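Local coordinates for protein CbsA (Xanthomonas oryzae pv. oryzae, PDB 5XYH) that probably hydrolyses 1,4-beta-glucosidic bonds of cellulose as a cellobiosidase (exoglucanase), serving as a cell-wall degrading enzyme of the bacterial blight pathogen of rice, at residues A[387-390]-A[396-399]; A[382-385]-A[390-393]; A[67-72]-A[125-130]; A[75-80]-A[133-138]. One frame throughout, in Å; residues are numbered along the deposited sequence.

Interaction 1 of 4, residues A[387-390]-A[396-399]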
loop_
_atom_site.group_PDB
_atom_site.type_symbol
_atom_site.label_atom_id
_atom_site.label_comp_id
_atom_site.label_asym_id
_atom_site.label_seq_id
_atom_site.Cartn_x
_atom_site.Cartn_y
_atom_site.Cartn_z
ATOM N N PRO A 387 4.743 14.274 -15.317
ATOM C CA PRO A 387 5.603 13.491 -16.237
ATOM C C PRO A 387 6.914 14.171 -16.621
ATOM O O PRO A 387 7.877 13.466 -16.959
ATOM C CB PRO A 387 4.714 13.292 -17.472
ATOM C CG PRO A 387 3.325 13.422 -16.964
ATOM C CD PRO A 387 3.344 14.335 -15.775
ATOM N N THR A 388 6.979 15.507 -16.575
ATOM C CA THR A 388 8.111 16.284 -17.064
ATOM C C THR A 388 9.115 16.628 -15.972
ATOM O O THR A 388 10.141 17.257 -16.260
ATOM C CB THR A 388 7.615 17.591 -17.714
ATOM O OG1 THR A 388 7.124 18.477 -16.692
ATOM C CG2 THR A 388 6.498 17.312 -18.716
ATOM N N TYR A 389 8.846 16.249 -14.731
ATOM C CA TYR A 389 9.669 16.690 -13.612
ATOM C C TYR A 389 10.900 15.804 -13.472
ATOM O O TYR A 389 10.803 14.576 -13.534
ATOM C CB TYR A 389 8.826 16.677 -12.340
ATOM C CG TYR A 389 9.546 16.932 -11.036
ATOM C CD1 TYR A 389 10.085 18.182 -10.739
ATOM C CD2 TYR A 389 9.651 15.932 -10.081
ATOM C CE1 TYR A 389 10.732 18.409 -9.522
ATOM C CE2 TYR A 389 10.289 16.154 -8.872
ATOM C CZ TYR A 389 10.822 17.392 -8.596
ATOM O OH TYR A 389 11.455 17.606 -7.397
ATOM N N THR A 390 12.067 16.427 -13.307
ATOM C CA THR A 390 13.290 15.687 -13.016
ATOM C C THR A 390 13.446 15.591 -11.502
ATOM O O THR A 390 13.573 16.615 -10.825
ATOM C CB THR A 390 14.512 16.351 -13.652
ATOM O OG1 THR A 390 14.374 16.336 -15.084
ATOM C CG2 THR A 390 15.773 15.569 -13.262
ATOM N N LEU A 396 13.298 11.286 -14.954
ATOM C CA LEU A 396 11.921 11.734 -14.992
ATOM C C LEU A 396 11.068 10.838 -14.089
ATOM O O LEU A 396 11.525 9.816 -13.566
ATOM C CB LEU A 396 11.396 11.737 -16.426
ATOM C CG LEU A 396 12.009 12.785 -17.373
ATOM C CD1 LEU A 396 11.234 12.794 -18.682
ATOM C CD2 LEU A 396 12.044 14.170 -16.736
ATOM N N THR A 397 9.807 11.232 -13.911
ATOM C CA THR A 397 8.956 10.576 -12.926
ATOM C C THR A 397 8.323 9.282 -13.439
ATOM O O THR A 397 7.909 8.439 -12.632
ATOM C CB THR A 397 7.830 11.516 -12.496
ATOM O OG1 THR A 397 7.073 11.904 -13.647
ATOM C CG2 THR A 397 8.371 12.744 -11.798
ATOM N N GLY A 398 8.171 9.125 -14.753
ATOM C CA GLY A 398 7.387 8.022 -15.282
ATOM C C GLY A 398 5.889 8.117 -15.054
ATOM O O GLY A 398 5.165 7.172 -15.381
ATOM N N ALA A 399 5.391 9.215 -14.499
ATOM C CA ALA A 399 3.960 9.328 -14.250
ATOM C C ALA A 399 3.198 9.542 -15.556
ATOM O O ALA A 399 3.678 10.225 -16.468
ATOM C CB ALA A 399 3.689 10.483 -13.280
HETATM O O HOH W 1 8.134 10.793 -17.137
#
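Segments 387-390 and 396-399 run roughly antiparallel, their end-to-end directions 153° apart, and their backbones draw close at both ends, with the CA atoms of Thr-390 and Leu-396 4.6 Å apart and those of Pro-387 and Ala-399 4.9 Å apart. No direct hydrogen bond joins them. Near Thr-390 a CA-H...O contact brings Leu-396 CA to Tyr-389 O at 3.4 Å. The Leu-396 side chain lies along the carbonyl oxygens of the other segment: CD1 approaches the carbonyl oxygen of Pro-387, while CD2 meets Tyr-389 O and Thr-390 OG1. Thr-397 points into the contact with its two branches divided. Its methyl, CG2, meets the edge of the Tyr-389 ring near the ring plane, 3.8 Å from Tyr-389 CD2, and the two side chains stand roughly perpendicular. The other branch, OG1, is set between the backbone N and the carbonyl carbon (chi1 58°); this turns it toward Pro-387 CA and lets it close an ST turn, accepting from Ala-399 N over 3.3 Å in a nearly straight bond (170°). Both segments belong to the long irregular connection between strand 354-358 and helix 411-419 of this family 6 glycoside hydrolase; an ST turn and a bridging water, with no regular strand pairing, mark this part of it. Thr-397 OG1 is also hydrogen-bonded to Asp-386 O, so the hydroxyl is tied to the residue just ahead of Pro-387. Water 1 bridges the two segments, donating to Pro-387 O at 2.7 Å and accepting from Gly-398 N. The Pro-387 ring lies against the carbonyl of Ala-399, with Pro-387 CG 3.3 Å from Ala-399 O.

Interaction 2 of 4, residues A[382-385]-A[390-393]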
loop_
_atom_site.group_PDB
_atom_site.type_symbol
_atom_site.label_atom_id
_atom_site.label_comp_id
_atom_site.label_asym_id
_atom_site.label_seq_id
_atom_site.Cartn_x
_atom_site.Cartn_y
_atom_site.Cartn_z
ATOM N N ASP A 382 1.725 17.318 -6.526
ATOM C CA ASP A 382 3.025 16.745 -6.208
ATOM C C ASP A 382 3.781 16.564 -7.519
ATOM O O ASP A 382 3.284 15.895 -8.429
ATOM C CB ASP A 382 2.842 15.408 -5.489
ATOM C CG ASP A 382 4.084 14.962 -4.723
ATOM O OD1 ASP A 382 5.159 14.811 -5.346
ATOM O OD2 ASP A 382 3.967 14.739 -3.494
ATOM N N ARG A 383 4.959 17.185 -7.638
ATOM C CA ARG A 383 5.718 17.068 -8.883
ATOM C C ARG A 383 6.119 15.628 -9.203
ATOM O O ARG A 383 6.422 15.327 -10.361
ATOM C CB ARG A 383 6.973 17.945 -8.848
ATOM C CG ARG A 383 6.725 19.405 -8.539
ATOM C CD ARG A 383 5.975 20.125 -9.671
ATOM N NE ARG A 383 6.572 19.957 -11.002
ATOM C CZ ARG A 383 7.649 20.601 -11.441
ATOM N NH1 ARG A 383 8.293 21.457 -10.647
ATOM N NH2 ARG A 383 8.086 20.384 -12.681
ATOM N N TYR A 384 6.115 14.720 -8.225
ATOM C CA TYR A 384 6.378 13.340 -8.617
ATOM C C TYR A 384 5.266 12.766 -9.486
ATOM O O TYR A 384 5.452 11.684 -10.057
ATOM C CB TYR A 384 6.598 12.465 -7.384
ATOM C CG TYR A 384 8.057 12.155 -7.108
ATOM C CD1 TYR A 384 8.868 13.073 -6.447
ATOM C CD2 TYR A 384 8.614 10.942 -7.494
ATOM C CE1 TYR A 384 10.187 12.792 -6.176
ATOM C CE2 TYR A 384 9.938 10.647 -7.228
ATOM C CZ TYR A 384 10.720 11.577 -6.574
ATOM O OH TYR A 384 12.033 11.289 -6.302
ATOM N N CYS A 385 4.133 13.472 -9.612
ATOM C CA CYS A 385 3.035 13.116 -10.507
ATOM C C CYS A 385 3.095 13.878 -11.830
ATOM O O CYS A 385 2.203 13.719 -12.674
ATOM C CB CYS A 385 1.676 13.390 -9.830
ATOM S SG CYS A 385 1.476 12.600 -8.185
ATOM N N THR A 390 12.067 16.427 -13.307
ATOM C CA THR A 390 13.290 15.687 -13.016
ATOM C C THR A 390 13.446 15.591 -11.502
ATOM O O THR A 390 13.573 16.615 -10.825
ATOM C CB THR A 390 14.512 16.351 -13.652
ATOM O OG1 THR A 390 14.374 16.336 -15.084
ATOM C CG2 THR A 390 15.773 15.569 -13.262
ATOM N N THR A 391 13.404 14.363 -10.972
ATOM C CA THR A 391 13.420 14.130 -9.532
ATOM C C THR A 391 14.806 14.412 -8.956
ATOM O O THR A 391 15.773 14.593 -9.695
ATOM C CB THR A 391 13.024 12.683 -9.230
ATOM O OG1 THR A 391 14.103 11.823 -9.610
ATOM C CG2 THR A 391 11.762 12.292 -9.990
ATOM N N PRO A 392 14.941 14.434 -7.626
ATOM C CA PRO A 392 16.285 14.524 -7.031
ATOM C C PRO A 392 17.182 13.335 -7.363
ATOM O O PRO A 392 18.402 13.412 -7.140
ATOM C CB PRO A 392 16.004 14.595 -5.525
ATOM C CG PRO A 392 14.582 15.092 -5.421
ATOM C CD PRO A 392 13.870 14.562 -6.615
ATOM N N ASP A 393 16.619 12.242 -7.874
ATOM C CA ASP A 393 17.399 11.078 -8.259
ATOM C C ASP A 393 17.875 11.152 -9.696
ATOM O O ASP A 393 18.577 10.242 -10.150
ATOM C CB ASP A 393 16.588 9.799 -8.026
ATOM C CG ASP A 393 16.491 9.463 -6.560
ATOM O OD1 ASP A 393 17.539 9.538 -5.885
ATOM O OD2 ASP A 393 15.396 9.141 -6.067
HETATM O O HOH W 2 12.951 8.998 -7.323
#
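Tyr-384 and Thr-391 bury most of the surface here, joining a 3-10 turn, 383-385, to an ST turn farther along the same loop between strand 354-358 and helix 411-419 of the glycoside hydrolase family 6 fold. The tyrosine reaches across with the far end of its ring. Thr-391 turns its CB toward that end and places its methyl over one face in a CH-pi contact: CG2 sits 4.0 Å from the ring centroid, 26° off the normal and displaced toward the rim, closest to CZ. Chi1 of 73° sets OG1 between the backbone N and the carbonyl carbon, where it accepts from Asp-393 N in the ST turn, and leaves the methyl anti to the carbonyl carbon. The phenol oxygen presses on the same residue, Tyr-384 OH lying 3.4 Å from Thr-391 CB, and Pro-392 adds CD, 4.1 Å from Tyr-384 CE1. The contact is thus largely apolar, between a ring and aliphatic carbons.

The backbone that carries the ring is held as well. Asp-382 OD1 accepts from Tyr-384 N through its anti lone pair, an Asx turn with a 3.0 Å bond, while Cys-385 N closes on Asp-382 O. Next door, Cys-385 is fixed by a disulfide to Cys-335, and the Tyr-384 ring also stacks with Trp-334. Its hydroxyl and the Asp-393 carboxylate do not meet directly but share a water lying at the ring's edge, in its plane: water 2 is 2.7 Å from Tyr-384 OH and donates to Asp-393 OD2 at 2.8 Å.

Interaction 3 of 4, residues A[67-72]-A[125-130]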
loop_
_atom_site.group_PDB
_atom_site.type_symbol
_atom_site.label_atom_id
_atom_site.label_comp_id
_atom_site.label_asym_id
_atom_site.label_seq_id
_atom_site.Cartn_x
_atom_site.Cartn_y
_atom_site.Cartn_z
ATOM N N LEU A 67 -19.425 5.882 -0.188
ATOM C CA LEU A 67 -20.116 5.361 0.984
ATOM C C LEU A 67 -19.453 5.851 2.267
ATOM O O LEU A 67 -18.241 6.066 2.322
ATOM C CB LEU A 67 -20.109 3.830 0.977
ATOM C CG LEU A 67 -21.029 3.119 -0.012
ATOM C CD1 LEU A 67 -20.829 1.632 0.097
ATOM C CD2 LEU A 67 -22.486 3.492 0.244
ATOM N N SER A 68 -20.266 6.014 3.312
ATOM C CA SER A 68 -19.735 6.197 4.657
ATOM C C SER A 68 -19.114 4.897 5.161
ATOM O O SER A 68 -19.361 3.813 4.626
ATOM C CB SER A 68 -20.840 6.617 5.622
ATOM O OG SER A 68 -21.670 5.503 5.904
ATOM N N LEU A 69 -18.321 5.011 6.232
ATOM C CA LEU A 69 -17.785 3.818 6.878
ATOM C C LEU A 69 -18.906 2.860 7.255
ATOM O O LEU A 69 -18.806 1.655 7.014
ATOM C CB LEU A 69 -16.957 4.194 8.113
ATOM C CG LEU A 69 -16.421 3.017 8.951
ATOM C CD1 LEU A 69 -15.598 2.001 8.118
ATOM C CD2 LEU A 69 -15.631 3.484 10.162
ATOM N N GLN A 70 -20.003 3.382 7.819
ATOM C CA GLN A 70 -21.127 2.508 8.145
ATOM C C GLN A 70 -21.754 1.908 6.892
ATOM O O GLN A 70 -22.186 0.748 6.906
ATOM C CB GLN A 70 -22.177 3.268 8.945
ATOM C CG GLN A 70 -21.639 3.841 10.225
ATOM C CD GLN A 70 -22.733 4.422 11.077
ATOM O OE1 GLN A 70 -23.916 4.119 10.875
ATOM N NE2 GLN A 70 -22.355 5.260 12.044
ATOM N N GLY A 71 -21.828 2.681 5.804
ATOM C CA GLY A 71 -22.349 2.129 4.559
ATOM C C GLY A 71 -21.509 0.972 4.041
ATOM O O GLY A 71 -22.042 -0.025 3.541
ATOM N N HIS A 72 -20.183 1.098 4.139
ATOM C CA HIS A 72 -19.296 -0.000 3.776
ATOM C C HIS A 72 -19.562 -1.214 4.642
ATOM O O HIS A 72 -19.640 -2.340 4.146
ATOM C CB HIS A 72 -17.837 0.420 3.931
ATOM C CG HIS A 72 -17.361 1.366 2.883
ATOM N ND1 HIS A 72 -17.312 1.035 1.545
ATOM C CD2 HIS A 72 -16.868 2.620 2.980
ATOM C CE1 HIS A 72 -16.823 2.053 0.864
ATOM N NE2 HIS A 72 -16.549 3.029 1.711
ATOM N N ASP A 125 -11.082 7.625 17.320
ATOM C CA ASP A 125 -12.182 7.289 18.226
ATOM C C ASP A 125 -13.476 7.002 17.457
ATOM O O ASP A 125 -14.205 6.057 17.788
ATOM C CB ASP A 125 -12.396 8.412 19.246
ATOM C CG ASP A 125 -11.371 8.389 20.393
ATOM O OD1 ASP A 125 -10.505 7.488 20.442
ATOM O OD2 ASP A 125 -11.423 9.303 21.240
ATOM N N VAL A 126 -13.763 7.792 16.415
ATOM C CA VAL A 126 -14.989 7.612 15.641
ATOM C C VAL A 126 -14.942 6.303 14.866
ATOM O O VAL A 126 -15.926 5.551 14.830
ATOM C CB VAL A 126 -15.217 8.820 14.712
ATOM C CG1 VAL A 126 -16.358 8.558 13.747
ATOM C CG2 VAL A 126 -15.504 10.083 15.538
ATOM N N ILE A 127 -13.793 5.993 14.252
ATOM C CA ILE A 127 -13.632 4.707 13.570
ATOM C C ILE A 127 -13.804 3.554 14.547
ATOM O O ILE A 127 -14.523 2.583 14.271
ATOM C CB ILE A 127 -12.263 4.633 12.872
ATOM C CG1 ILE A 127 -12.189 5.692 11.767
ATOM C CG2 ILE A 127 -12.030 3.230 12.309
ATOM C CD1 ILE A 127 -10.829 5.890 11.225
ATOM N N ALA A 128 -13.123 3.631 15.694
ATOM C CA ALA A 128 -13.170 2.536 16.660
ATOM C C ALA A 128 -14.583 2.310 17.196
ATOM O O ALA A 128 -15.028 1.160 17.330
ATOM C CB ALA A 128 -12.199 2.815 17.803
ATOM N N SER A 129 -15.313 3.384 17.504
ATOM C CA SER A 129 -16.667 3.187 18.019
ATOM C C SER A 129 -17.597 2.665 16.936
ATOM O O SER A 129 -18.489 1.860 17.220
ATOM C CB SER A 129 -17.214 4.477 18.618
ATOM O OG SER A 129 -17.355 5.466 17.619
ATOM N N THR A 130 -17.384 3.076 15.687
ATOM C CA THR A 130 -18.143 2.489 14.587
ATOM C C THR A 130 -17.854 0.998 14.452
ATOM O O THR A 130 -18.779 0.184 14.330
ATOM C CB THR A 130 -17.826 3.230 13.290
ATOM O OG1 THR A 130 -18.144 4.615 13.471
ATOM C CG2 THR A 130 -18.637 2.655 12.130
HETATM O O HOH W 3 -19.610 6.283 11.911
#
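Val-126 O is gripped twice by Thr-130, the residue that carries this contact: the backbone N of Thr-130 reaches it at 3.0 Å in the regular helical bond, and OG1 donates to it at 2.8 Å from the opposite face of the carbonyl plane. Chi1 of -58° sets OG1 anti to the carbonyl carbon, against its own helix, and leaves the methyl anti to the backbone N, facing helix 69-79. There Thr-130 CG2 sits between two neighbouring side chains, 3.7 Å from Leu-69 CD2 and 3.7 Å from Gln-70 CG. Leu-69 and Thr-130 lie alongside, pointing opposite ways, and Leu-69 CD2 goes on to touch Ile-127 CG2. The two helices meet beside the central, mainly parallel sheet of the family 6 hydrolase fold, where Ile-127 also packs on Leu-51 of strand 49-51. Ser-68, the N-cap of helix 69-79, accepts from Gly-71 N through OG. On the solvent side, the extended Gln-70 gives NE2 to water 3, which in turn donates to Thr-130 OG1 at 2.7 Å. The Thr-130 hydroxyl therefore both gives and receives, and the direct contact between the helices is left to carbon atoms.

Interaction 4 of 4, residues A[75-80]-A[133-138]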
loop_
_atom_site.group_PDB
_atom_site.type_symbol
_atom_site.label_atom_id
_atom_site.label_comp_id
_atom_site.label_asym_id
_atom_site.label_seq_id
_atom_site.Cartn_x
_atom_site.Cartn_y
_atom_site.Cartn_z
ATOM N N ALA A 75 -22.812 -2.811 3.667
ATOM C CA ALA A 75 -22.697 -3.579 2.432
ATOM C C ALA A 75 -21.960 -4.889 2.681
ATOM O O ALA A 75 -22.320 -5.934 2.118
ATOM C CB ALA A 75 -21.995 -2.763 1.347
ATOM N N ALA A 76 -20.931 -4.852 3.536
ATOM C CA ALA A 76 -20.167 -6.055 3.823
ATOM C C ALA A 76 -21.057 -7.128 4.441
ATOM O O ALA A 76 -20.931 -8.313 4.116
ATOM C CB ALA A 76 -18.994 -5.724 4.748
ATOM N N LEU A 77 -21.973 -6.722 5.321
ATOM C CA LEU A 77 -22.905 -7.668 5.934
ATOM C C LEU A 77 -23.702 -8.411 4.871
ATOM O O LEU A 77 -23.848 -9.640 4.932
ATOM C CB LEU A 77 -23.849 -6.924 6.887
ATOM C CG LEU A 77 -23.244 -6.444 8.208
ATOM C CD1 LEU A 77 -24.239 -5.608 9.001
ATOM C CD2 LEU A 77 -22.751 -7.619 9.028
ATOM N N ALA A 78 -24.175 -7.679 3.862
ATOM C CA ALA A 78 -24.994 -8.217 2.790
ATOM C C ALA A 78 -24.215 -9.114 1.841
ATOM O O ALA A 78 -24.833 -9.849 1.061
ATOM C CB ALA A 78 -25.628 -7.068 2.009
ATOM N N GLN A 79 -22.882 -9.072 1.871
ATOM C CA GLN A 79 -22.095 -9.965 1.042
ATOM C C GLN A 79 -21.600 -11.193 1.792
ATOM O O GLN A 79 -21.015 -12.080 1.161
ATOM C CB GLN A 79 -20.900 -9.216 0.437
ATOM C CG GLN A 79 -21.275 -7.897 -0.230
ATOM C CD GLN A 79 -20.074 -7.167 -0.809
ATOM O OE1 GLN A 79 -18.949 -7.700 -0.839
ATOM N NE2 GLN A 79 -20.300 -5.942 -1.267
ATOM N N LYS A 80 -21.831 -11.278 3.106
ATOM C CA LYS A 80 -21.298 -12.385 3.893
ATOM C C LYS A 80 -22.049 -13.680 3.598
ATOM O O LYS A 80 -23.275 -13.736 3.714
ATOM C CB LYS A 80 -21.376 -12.067 5.391
ATOM C CG LYS A 80 -20.723 -13.144 6.266
ATOM C CD LYS A 80 -20.875 -12.868 7.761
ATOM C CE LYS A 80 -20.096 -13.892 8.595
ATOM N NZ LYS A 80 -20.334 -15.333 8.200
ATOM N N ASN A 133 -19.475 -1.624 17.017
ATOM C CA ASN A 133 -20.923 -1.816 17.022
ATOM C C ASN A 133 -21.265 -3.299 16.928
ATOM O O ASN A 133 -20.868 -3.956 15.951
ATOM C CB ASN A 133 -21.534 -1.052 15.847
ATOM C CG ASN A 133 -23.056 -1.069 15.843
ATOM O OD1 ASN A 133 -23.690 -1.925 16.448
ATOM N ND2 ASN A 133 -23.650 -0.132 15.099
ATOM N N PRO A 134 -22.021 -3.864 17.897
ATOM C CA PRO A 134 -22.376 -5.296 17.841
ATOM C C PRO A 134 -22.968 -5.736 16.504
ATOM O O PRO A 134 -22.907 -6.919 16.151
ATOM C CB PRO A 134 -23.409 -5.446 18.969
ATOM C CG PRO A 134 -23.138 -4.318 19.892
ATOM C CD PRO A 134 -22.612 -3.180 19.058
ATOM N N LYS A 135 -23.536 -4.787 15.752
ATOM C CA LYS A 135 -24.073 -5.090 14.427
ATOM C C LYS A 135 -23.016 -5.701 13.516
ATOM O O LYS A 135 -23.348 -6.465 12.598
ATOM C CB LYS A 135 -24.645 -3.816 13.803
ATOM C CG LYS A 135 -25.278 -3.998 12.440
ATOM C CD LYS A 135 -25.755 -2.660 11.886
ATOM C CE LYS A 135 -26.446 -2.848 10.532
ATOM N NZ LYS A 135 -26.924 -1.561 9.970
ATOM N N TYR A 136 -21.742 -5.395 13.758
ATOM C CA TYR A 136 -20.660 -5.775 12.855
ATOM C C TYR A 136 -19.736 -6.848 13.432
ATOM O O TYR A 136 -18.665 -7.106 12.863
ATOM C CB TYR A 136 -19.862 -4.529 12.485
ATOM C CG TYR A 136 -20.697 -3.411 11.897
ATOM C CD1 TYR A 136 -21.542 -3.638 10.812
ATOM C CD2 TYR A 136 -20.644 -2.128 12.430
ATOM C CE1 TYR A 136 -22.299 -2.606 10.270
ATOM C CE2 TYR A 136 -21.397 -1.097 11.898
ATOM C CZ TYR A 136 -22.224 -1.341 10.817
ATOM O OH TYR A 136 -22.972 -0.305 10.294
ATOM N N LYS A 137 -20.127 -7.493 14.537
ATOM C CA LYS A 137 -19.277 -8.505 15.161
ATOM C C LYS A 137 -19.004 -9.683 14.225
ATOM O O LYS A 137 -17.984 -10.362 14.384
ATOM C CB LYS A 137 -19.911 -8.961 16.496
ATOM C CG LYS A 137 -21.067 -9.962 16.372
ATOM C CD LYS A 137 -20.598 -11.438 16.530
ATOM C CE LYS A 137 -21.506 -12.420 15.764
ATOM N NZ LYS A 137 -20.783 -13.710 15.499
ATOM N N GLY A 138 -19.871 -9.938 13.245
ATOM C CA GLY A 138 -19.637 -11.041 12.329
ATOM C C GLY A 138 -18.669 -10.749 11.199
ATOM O O GLY A 138 -18.346 -11.658 10.429
#
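This is a surface contact, mainly apolar, between the C-terminal end of helix 69-79 and the loop that leads from helix 113-131 into strand 140-145 of the mainly parallel central sheet in the glycoside hydrolase family 6 fold. Leu-77 loses the most surface to the contact. It directs its CB toward the loop and spreads its methyls over two neighbours: CD1 meets the edge of the Tyr-136 ring near its plane, 3.8 Å from Tyr-136 CE1, while CD2 rests 3.8 Å from the carbonyl oxygen of Lys-135. The leucine and tyrosine side chains are set nearly square to each other. Lys-135, with its chain fully extended, runs past Leu-77 CD1, its CG and CE each 3.9 Å from that methyl. This stretched course carries NZ on to Asn-74 OD1, which also holds Tyr-136 OH, so one amide oxygen of the helix fastens the ends of both loop side chains. The loop itself is shaped by an Asx turn in which Lys-135 N donates to Asn-133 OD1, the donor lying above the carbonyl plane, off the lone pairs, and by the bond from Tyr-136 N to Asn-133 O. Farther down, Lys-80 stretches out to Gly-138 and bends only at its last torsion (chi4 -49°). Its ammonium group is bound by Thr-84 O, leaving the methylene Lys-80 CE 3.4 Å from Gly-138 O.

How the interactions relate
The four contacts form two pairs far apart in the catalytic domain, interaction 1 on the opposite side of its centre from both 3 and 4. Interactions 3 and 4 come first and share helix 69-79; along the chain their segments interleave, each pairing one part of that helix with the run from helix 113-131 toward strand 140-145. Their centres are about 12 Å apart, and Tyr-136 touches both Gln-70 and Thr-130. Interactions 2 and 1 follow in the loop between strand 354-358 and helix 411-419, share Thr-390 and have centres about 6 Å apart, with Arg-383 O packed against Tyr-389 and Thr-397. The centres of interactions 1 and 4 lie about 43 Å apart. One pair thus joins elements flanking the sheet, the other folds a long loop upon itself.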